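Local coordinates for protein putative phosphatase (Bacteroides thetaiotaomicron, PDB 3KYA) that is of uncertain function, named a putative phosphatase, and binds zinc ions, carrying an IPT/TIG domain beside a ring of antiparallel beta sheets, at residues Asn186-Glu198 with Gln248-Glu260. Numbering follows the deposited sequence.
Sequences NRIRSIAFNKKIE and QCNGATIHPINGE. With EDO (1,2-ethanediol), chain B.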
ATOM      1  N   ASN A 186     -11.285  40.784  -8.264  1.00 16.94           N
ATOM      2  CA  ASN A 186     -11.520  40.005  -7.048  1.00 16.43           C
ATOM      3  C   ASN A 186     -11.075  38.539  -7.228  1.00 16.45           C
ATOM      4  O   ASN A 186     -11.294  37.697  -6.346  1.00 14.96           O
ATOM      5  CB  ASN A 186     -12.980  40.130  -6.568  1.00 16.55           C
ATOM      6  CG  ASN A 186     -14.004  39.578  -7.553  1.00 17.76           C
ATOM      7  OD1 ASN A 186     -13.678  38.865  -8.493  1.00 18.30           O
ATOM      8  ND2 ASN A 186     -15.264  39.903  -7.313  1.00 21.76           N
ATOM      9  N   ARG A 187     -10.437  38.250  -8.365  1.00 16.28           N
ATOM     10  CA  ARG A 187      -9.937  36.907  -8.661  1.00 16.23           C
ATOM     11  C   ARG A 187      -8.509  36.754  -8.125  1.00 15.78           C
ATOM     12  O   ARG A 187      -7.541  36.854  -8.877  1.00 16.51           O
ATOM     13  CB  ARG A 187      -9.973  36.633 -10.168  1.00 16.67           C
ATOM     14  CG  ARG A 187     -11.357  36.754 -10.807  1.00 16.97           C
ATOM     15  CD  ARG A 187     -11.390  36.018 -12.131  1.00 16.93           C
ATOM     16  NE  ARG A 187     -11.213  34.587 -11.890  1.00 16.04           N
ATOM     17  CZ  ARG A 187     -10.909  33.682 -12.815  1.00 16.67           C
ATOM     18  NH1 ARG A 187     -10.742  34.033 -14.074  1.00 17.82           N
ATOM     19  NH2 ARG A 187     -10.764  32.416 -12.469  1.00 17.06           N
ATOM     20  N   ILE A 188      -8.390  36.507  -6.821  1.00 14.71           N
ATOM     21  CA  ILE A 188      -7.094  36.343  -6.151  1.00 14.18           C
ATOM     22  C   ILE A 188      -6.781  34.844  -6.152  1.00 14.24           C
ATOM     23  O   ILE A 188      -7.604  34.034  -5.726  1.00 14.67           O
ATOM     24  CB  ILE A 188      -7.116  36.933  -4.719  1.00 14.11           C
ATOM     25  CG1 ILE A 188      -7.804  38.307  -4.693  1.00 15.37           C
ATOM     26  CG2 ILE A 188      -5.689  36.988  -4.122  1.00 13.48           C
ATOM     27  CD1 ILE A 188      -7.202  39.386  -5.625  1.00 13.25           C
ATOM     28  N   ARG A 189      -5.597  34.473  -6.643  1.00 13.92           N
ATOM     29  CA  ARG A 189      -5.258  33.066  -6.881  1.00 13.84           C
ATOM     30  C   ARG A 189      -4.239  32.384  -5.955  1.00 13.71           C
ATOM     31  O   ARG A 189      -4.308  31.169  -5.764  1.00 14.29           O
ATOM     32  CB  ARG A 189      -4.761  32.935  -8.327  1.00 13.54           C
ATOM     33  CG  ARG A 189      -5.773  33.370  -9.416  1.00 14.12           C
ATOM     34  CD  ARG A 189      -7.091  32.583  -9.376  1.00 14.63           C
ATOM     35  NE  ARG A 189      -6.888  31.131  -9.345  1.00 13.01           N
ATOM     36  CZ  ARG A 189      -7.089  30.268 -10.349  1.00 14.11           C
ATOM     37  NH1 ARG A 189      -7.527  30.659 -11.539  1.00 14.61           N
ATOM     38  NH2 ARG A 189      -6.874  28.970 -10.145  1.00 12.73           N
ATOM     39  N   SER A 190      -3.295  33.129  -5.388  1.00 13.84           N
ATOM     40  CA  SER A 190      -2.287  32.501  -4.530  1.00 13.58           C
ATOM     41  C   SER A 190      -1.529  33.481  -3.673  1.00 13.54           C
ATOM     42  O   SER A 190      -1.433  34.675  -3.982  1.00 12.93           O
ATOM     43  CB  SER A 190      -1.259  31.695  -5.345  1.00 14.00           C
ATOM     44  OG  SER A 190      -0.436  32.522  -6.152  1.00 14.39           O
ATOM     45  N   ILE A 191      -1.000  32.928  -2.588  1.00 12.87           N
ATOM     46  CA  ILE A 191      -0.179  33.651  -1.638  1.00 13.14           C
ATOM     47  C   ILE A 191       1.136  32.901  -1.450  1.00 13.12           C
ATOM     48  O   ILE A 191       1.137  31.679  -1.219  1.00 13.35           O
ATOM     49  CB  ILE A 191      -0.882  33.788  -0.265  1.00 13.35           C
ATOM     50  CG1 ILE A 191      -2.071  34.742  -0.351  1.00 14.60           C
ATOM     51  CG2 ILE A 191       0.113  34.293   0.791  1.00 12.30           C
ATOM     52  CD1 ILE A 191      -2.953  34.768   0.929  1.00 16.38           C
ATOM     53  N   ALA A 192       2.244  33.630  -1.568  1.00 12.36           N
ATOM     54  CA  ALA A 192       3.580  33.101  -1.310  1.00 12.56           C
ATOM     55  C   ALA A 192       4.368  34.169  -0.547  1.00 12.87           C
ATOM     56  O   ALA A 192       3.876  35.291  -0.351  1.00 12.63           O
ATOM     57  CB  ALA A 192       4.301  32.695  -2.619  1.00 11.96           C
ATOM     58  N   PHE A 193       5.557  33.805  -0.079  1.00 13.08           N
ATOM     59  CA  PHE A 193       6.437  34.712   0.668  1.00 13.49           C
ATOM     60  C   PHE A 193       7.873  34.590   0.159  1.00 13.50           C
ATOM     61  O   PHE A 193       8.312  33.489  -0.192  1.00 13.96           O
ATOM     62  CB  PHE A 193       6.396  34.406   2.174  1.00 13.45           C
ATOM     63  CG  PHE A 193       5.044  34.629   2.811  1.00 12.62           C
ATOM     64  CD1 PHE A 193       4.104  33.616   2.847  1.00 12.13           C
ATOM     65  CD2 PHE A 193       4.720  35.845   3.398  1.00 13.71           C
ATOM     66  CE1 PHE A 193       2.853  33.818   3.425  1.00 12.21           C
ATOM     67  CE2 PHE A 193       3.464  36.050   3.980  1.00 12.43           C
ATOM     68  CZ  PHE A 193       2.532  35.028   3.987  1.00 11.81           C
ATOM     69  N   ASN A 194       8.626  35.695   0.130  1.00 13.62           N
ATOM     70  CA  ASN A 194      10.023  35.616  -0.305  1.00 13.43           C
ATOM     71  C   ASN A 194      10.914  34.904   0.710  1.00 13.98           C
ATOM     72  O   ASN A 194      10.635  34.911   1.918  1.00 14.06           O
ATOM     73  CB  ASN A 194      10.624  37.012  -0.560  1.00 13.57           C
ATOM     74  CG  ASN A 194      10.814  37.809   0.726  1.00 12.60           C
ATOM     75  OD1 ASN A 194       9.850  38.207   1.361  1.00 12.39           O
ATOM     76  ND2 ASN A 194      12.065  38.067   1.090  1.00 12.09           N
ATOM     77  N   LYS A 195      11.973  34.266   0.220  1.00 14.37           N
ATOM     78  CA  LYS A 195      13.021  33.733   1.085  1.00 15.25           C
ATOM     79  C   LYS A 195      13.975  34.913   1.284  1.00 15.30           C
ATOM     80  O   LYS A 195      13.985  35.819   0.445  1.00 15.57           O
ATOM     81  CB  LYS A 195      13.809  32.598   0.427  1.00 15.77           C
ATOM     82  CG  LYS A 195      13.043  31.281   0.181  1.00 17.69           C
ATOM     83  CD  LYS A 195      12.528  30.638   1.465  1.00 20.27           C
ATOM     84  CE  LYS A 195      13.657  30.286   2.444  1.00 22.52           C
ATOM     85  NZ  LYS A 195      13.130  29.755   3.727  1.00 23.18           N
ATOM     86  N   LYS A 196      14.776  34.919   2.348  1.00 15.65           N
ATOM     87  CA  LYS A 196      15.744  36.007   2.568  0.50 15.87           C
ATOM     88  C   LYS A 196      16.582  36.254   1.320  1.00 16.05           C
ATOM     89  O   LYS A 196      17.009  35.308   0.656  1.00 16.13           O
ATOM     90  CB  LYS A 196      16.685  35.705   3.749  0.50 16.08           C
ATOM     91  CG  LYS A 196      17.847  36.716   3.884  0.50 16.75           C
ATOM     92  CD  LYS A 196      18.575  36.659   5.226  0.50 18.18           C
ATOM     93  CE  LYS A 196      19.519  35.467   5.359  0.50 18.17           C
ATOM     94  NZ  LYS A 196      20.055  35.386   6.751  0.50 18.53           N
ATOM     95  N   ILE A 197      16.804  37.529   0.995  1.00 16.04           N
ATOM     96  CA  ILE A 197      17.651  37.911  -0.131  1.00 16.36           C
ATOM     97  C   ILE A 197      18.736  38.792   0.469  1.00 16.35           C
ATOM     98  O   ILE A 197      18.460  39.915   0.915  1.00 15.02           O
ATOM     99  CB  ILE A 197      16.893  38.658  -1.250  1.00 16.71           C
ATOM    100  CG1 ILE A 197      15.762  37.801  -1.813  1.00 16.82           C
ATOM    101  CG2 ILE A 197      17.846  39.024  -2.390  1.00 17.09           C
ATOM    102  CD1 ILE A 197      14.868  38.558  -2.773  1.00 17.59           C
ATOM    103  N   GLU A 198      19.950  38.251   0.558  1.00 16.62           N
ATOM    104  CA  GLU A 198      21.080  38.989   1.125  1.00 17.66           C
ATOM    105  C   GLU A 198      21.225  40.352   0.459  1.00 17.07           C
ATOM    106  O   GLU A 198      21.182  40.466  -0.761  1.00 17.06           O
ATOM    107  CB  GLU A 198      22.366  38.152   1.033  1.00 18.42           C
ATOM    108  CG  GLU A 198      22.444  37.067   2.144  1.00 21.55           C
ATOM    109  CD  GLU A 198      23.326  35.869   1.807  1.00 24.97           C
ATOM    110  OE1 GLU A 198      23.227  35.369   0.669  1.00 27.27           O
ATOM    111  OE2 GLU A 198      24.079  35.403   2.698  1.00 25.42           O
ATOM    112  N   GLN A 248      -3.935  36.535 -17.250  1.00 15.08           N
ATOM    113  CA  GLN A 248      -4.450  35.208 -16.911  1.00 15.01           C
ATOM    114  C   GLN A 248      -3.534  34.341 -16.044  1.00 14.78           C
ATOM    115  O   GLN A 248      -3.350  33.141 -16.302  1.00 14.47           O
ATOM    116  CB  GLN A 248      -4.778  34.478 -18.222  1.00 14.93           C
ATOM    117  CG  GLN A 248      -5.793  35.217 -19.068  1.00 16.28           C
ATOM    118  CD  GLN A 248      -6.085  34.510 -20.366  1.00 16.01           C
ATOM    119  OE1 GLN A 248      -5.186  34.251 -21.160  1.00 18.39           O
ATOM    120  NE2 GLN A 248      -7.342  34.195 -20.588  1.00 17.39           N
ATOM    121  N   CYS A 249      -2.956  34.947 -15.014  1.00 14.78           N
ATOM    122  CA  CYS A 249      -2.105  34.204 -14.084  1.00 14.85           C
ATOM    123  C   CYS A 249      -2.985  33.376 -13.138  1.00 14.79           C
ATOM    124  O   CYS A 249      -4.034  33.846 -12.692  1.00 14.92           O
ATOM    125  CB  CYS A 249      -1.228  35.165 -13.299  1.00 14.92           C
ATOM    126  SG  CYS A 249      -0.030  34.369 -12.238  1.00 15.50           S
ATOM    127  N   ASN A 250      -2.566  32.147 -12.837  1.00 15.07           N
ATOM    128  CA  ASN A 250      -3.317  31.267 -11.938  1.00 14.76           C
ATOM    129  C   ASN A 250      -2.553  30.991 -10.631  1.00 14.71           C
ATOM    130  O   ASN A 250      -3.052  30.278  -9.768  1.00 15.26           O
ATOM    131  CB  ASN A 250      -3.639  29.926 -12.607  1.00 14.72           C
ATOM    132  CG  ASN A 250      -4.203  30.080 -14.022  1.00 15.70           C
ATOM    133  OD1 ASN A 250      -3.729  29.416 -14.947  1.00 16.36           O
ATOM    134  ND2 ASN A 250      -5.180  30.978 -14.201  1.00 13.26           N
ATOM    135  N   GLY A 251      -1.338  31.512 -10.504  1.00 14.65           N
ATOM    136  CA  GLY A 251      -0.545  31.297  -9.296  1.00 14.61           C
ATOM    137  C   GLY A 251       0.913  31.677  -9.458  1.00 14.51           C
ATOM    138  O   GLY A 251       1.426  31.749 -10.586  1.00 13.89           O
ATOM    139  N   ALA A 252       1.564  31.930  -8.319  1.00 14.59           N
ATOM    140  CA  ALA A 252       2.984  32.269  -8.256  1.00 14.79           C
ATOM    141  C   ALA A 252       3.604  31.546  -7.058  1.00 15.25           C
ATOM    142  O   ALA A 252       3.025  31.543  -5.969  1.00 15.30           O
ATOM    143  CB  ALA A 252       3.182  33.780  -8.161  1.00 14.25           C
ATOM    144  N   THR A 253       4.779  30.955  -7.257  1.00 15.78           N
ATOM    145  CA  THR A 253       5.443  30.137  -6.235  1.00 15.98           C
ATOM    146  C   THR A 253       6.928  30.467  -6.124  1.00 15.86           C
ATOM    147  O   THR A 253       7.584  30.719  -7.144  1.00 16.23           O
ATOM    148  CB  THR A 253       5.316  28.637  -6.583  1.00 16.52           C
ATOM    149  OG1 THR A 253       3.950  28.334  -6.911  1.00 17.64           O
ATOM    150  CG2 THR A 253       5.778  27.754  -5.416  1.00 15.47           C
ATOM    151  N   ILE A 254       7.449  30.437  -4.894  1.00 15.09           N
ATOM    152  CA  ILE A 254       8.853  30.720  -4.594  1.00 14.76           C
ATOM    153  C   ILE A 254       9.661  29.433  -4.445  1.00 14.70           C
ATOM    154  O   ILE A 254       9.200  28.480  -3.785  1.00 14.04           O
ATOM    155  CB  ILE A 254       8.973  31.570  -3.286  1.00 15.29           C
ATOM    156  CG1 ILE A 254       8.480  32.996  -3.536  1.00 16.47           C
ATOM    157  CG2 ILE A 254      10.406  31.625  -2.777  1.00 15.16           C
ATOM    158  CD1 ILE A 254       9.398  33.843  -4.446  1.00 15.73           C
ATOM    159  N   HIS A 255      10.847  29.387  -5.060  1.00 14.04           N
ATOM    160  CA  HIS A 255      11.729  28.223  -4.924  1.00 14.52           C
ATOM    161  C   HIS A 255      12.254  28.207  -3.481  1.00 14.98           C
ATOM    162  O   HIS A 255      12.854  29.188  -3.044  1.00 15.35           O
ATOM    163  CB  HIS A 255      12.891  28.256  -5.914  1.00 14.39           C
ATOM    164  CG  HIS A 255      13.614  26.954  -6.019  1.00 14.00           C
ATOM    165  ND1 HIS A 255      14.668  26.621  -5.203  1.00 13.08           N
ATOM    166  CD2 HIS A 255      13.400  25.877  -6.819  1.00 13.39           C
ATOM    167  CE1 HIS A 255      15.091  25.405  -5.506  1.00 15.39           C
ATOM    168  NE2 HIS A 255      14.335  24.928  -6.483  1.00 13.66           N
ATOM    169  N   PRO A 256      12.049  27.096  -2.755  1.00 15.46           N
ATOM    170  CA  PRO A 256      12.391  27.067  -1.321  1.00 15.63           C
ATOM    171  C   PRO A 256      13.881  27.122  -0.978  1.00 15.99           C
ATOM    172  O   PRO A 256      14.213  27.414   0.173  1.00 16.27           O
ATOM    173  CB  PRO A 256      11.764  25.752  -0.835  1.00 15.83           C
ATOM    174  CG  PRO A 256      11.719  24.888  -2.057  1.00 15.16           C
ATOM    175  CD  PRO A 256      11.486  25.809  -3.213  1.00 15.13           C
ATOM    176  N   ILE A 257      14.766  26.875  -1.943  1.00 15.86           N
ATOM    177  CA  ILE A 257      16.200  26.954  -1.681  1.00 16.56           C
ATOM    178  C   ILE A 257      16.844  28.212  -2.263  1.00 16.75           C
ATOM    179  O   ILE A 257      17.571  28.908  -1.550  1.00 16.88           O
ATOM    180  CB  ILE A 257      16.976  25.724  -2.222  1.00 16.79           C
ATOM    181  CG1 ILE A 257      16.314  24.411  -1.760  1.00 17.36           C
ATOM    182  CG2 ILE A 257      18.450  25.795  -1.796  1.00 16.55           C
ATOM    183  CD1 ILE A 257      16.184  24.255  -0.257  1.00 17.67           C
ATOM    184  N   ASN A 258      16.596  28.483  -3.546  1.00 16.33           N
ATOM    185  CA  ASN A 258      17.235  29.605  -4.248  1.00 16.28           C
ATOM    186  C   ASN A 258      16.439  30.916  -4.277  1.00 15.60           C
ATOM    187  O   ASN A 258      16.986  31.961  -4.638  1.00 15.39           O
ATOM    188  CB  ASN A 258      17.669  29.164  -5.658  1.00 16.22           C
ATOM    189  CG  ASN A 258      18.739  28.079  -5.623  1.00 17.07           C
ATOM    190  OD1 ASN A 258      19.645  28.120  -4.791  1.00 17.02           O
ATOM    191  ND2 ASN A 258      18.638  27.091  -6.528  1.00 15.93           N
ATOM    192  N   GLY A 259      15.148  30.841  -3.962  1.00 15.24           N
ATOM    193  CA  GLY A 259      14.299  32.020  -3.816  1.00 14.87           C
ATOM    194  C   GLY A 259      13.687  32.706  -5.022  1.00 14.47           C
ATOM    195  O   GLY A 259      12.956  33.682  -4.847  1.00 14.28           O
ATOM    196  N   GLU A 260      13.966  32.235  -6.243  1.00 14.18           N
ATOM    197  CA  GLU A 260      13.377  32.874  -7.416  1.00 13.68           C
ATOM    198  C   GLU A 260      11.868  32.586  -7.459  1.00 13.59           C
ATOM    199  O   GLU A 260      11.374  31.686  -6.770  1.00 13.22           O
ATOM    200  CB  GLU A 260      14.097  32.472  -8.723  1.00 13.86           C
ATOM    201  CG  GLU A 260      13.872  31.038  -9.233  1.00 14.17           C
ATOM    202  CD  GLU A 260      14.715  29.980  -8.540  1.00 15.71           C
ATOM    203  OE1 GLU A 260      15.302  30.264  -7.464  1.00 15.40           O
ATOM    204  OE2 GLU A 260      14.795  28.850  -9.095  1.00 15.63           O
TER
HETATM  205  C1  EDO B   1      -8.665  30.961 -16.084  1.00 34.88           C
HETATM  206  O1  EDO B   1      -9.004  31.407 -14.759  1.00 35.84           O
HETATM  207  C2  EDO B   1      -8.107  32.120 -16.903  1.00 32.13           C
HETATM  208  O2  EDO B   1      -6.755  32.405 -16.533  1.00 33.10           O
HETATM  209  O   HOH W   1       1.580  33.890  -4.970  1.00 16.07           O
HETATM  210  O   HOH W   2      12.882  34.943  -2.328  1.00 13.91           O
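Ser190 makes the one direct hydrogen bond between the segments: the amide N of Ala252 donates to Ser190 OG over 3.0 Å. With chi1 at 68°, OG sits between its own backbone N and carbonyl carbon and reaches across to the backbone of the 248-260 segment. The same hydroxyl meets a water 2.7 Å from OG, which donates to Ala252 O, so both polar backbone atoms of Ala252 are tied to Ser190. A second water accepts from Lys195 N and donates to Gly259 O, bridging the far end.

Arg189 and Asn250 run side by side, their guanidinium and amide planes 39° apart. Asn250 O and CB lie over one guanidinium face, and Arg189 CB packs 3.5 Å from Asn250 O. Salt bridges from NH1 to Asp212 and Glu312 hold the charged end. Shortening Arg189 to an alanine is likely to leave the carboxylates of Asp212 and Glu312 without this cationic partner and to strip the guanidinium from beside Asn250. A 1,2-ethanediol, probably from the crystallisation liquor, links Arg187 NH2 to Asn250 ND2 through its two hydroxyls.

Van der Waals contact centres on Ile254, whose CG1 lies 4.3 Å from Ala192 CB and also packs 3.4 Å from the carbonyl oxygen of Phe193. Lys195 lays CG 4.0 Å from Ile254 CG2, and the bends at chi2 and chi3 bring CD and CE over to Pro256 O (CE 3.7 Å from it), while NZ forms a salt bridge with Glu203.

Strands 188-193 and 252-254 run nearly parallel, 20° apart, each the first strand of its own four-stranded antiparallel sheet. The contact thus joins consecutive sheets in a propeller-like arrangement, with strand 206-211 beside 188-193 also touching Ile254.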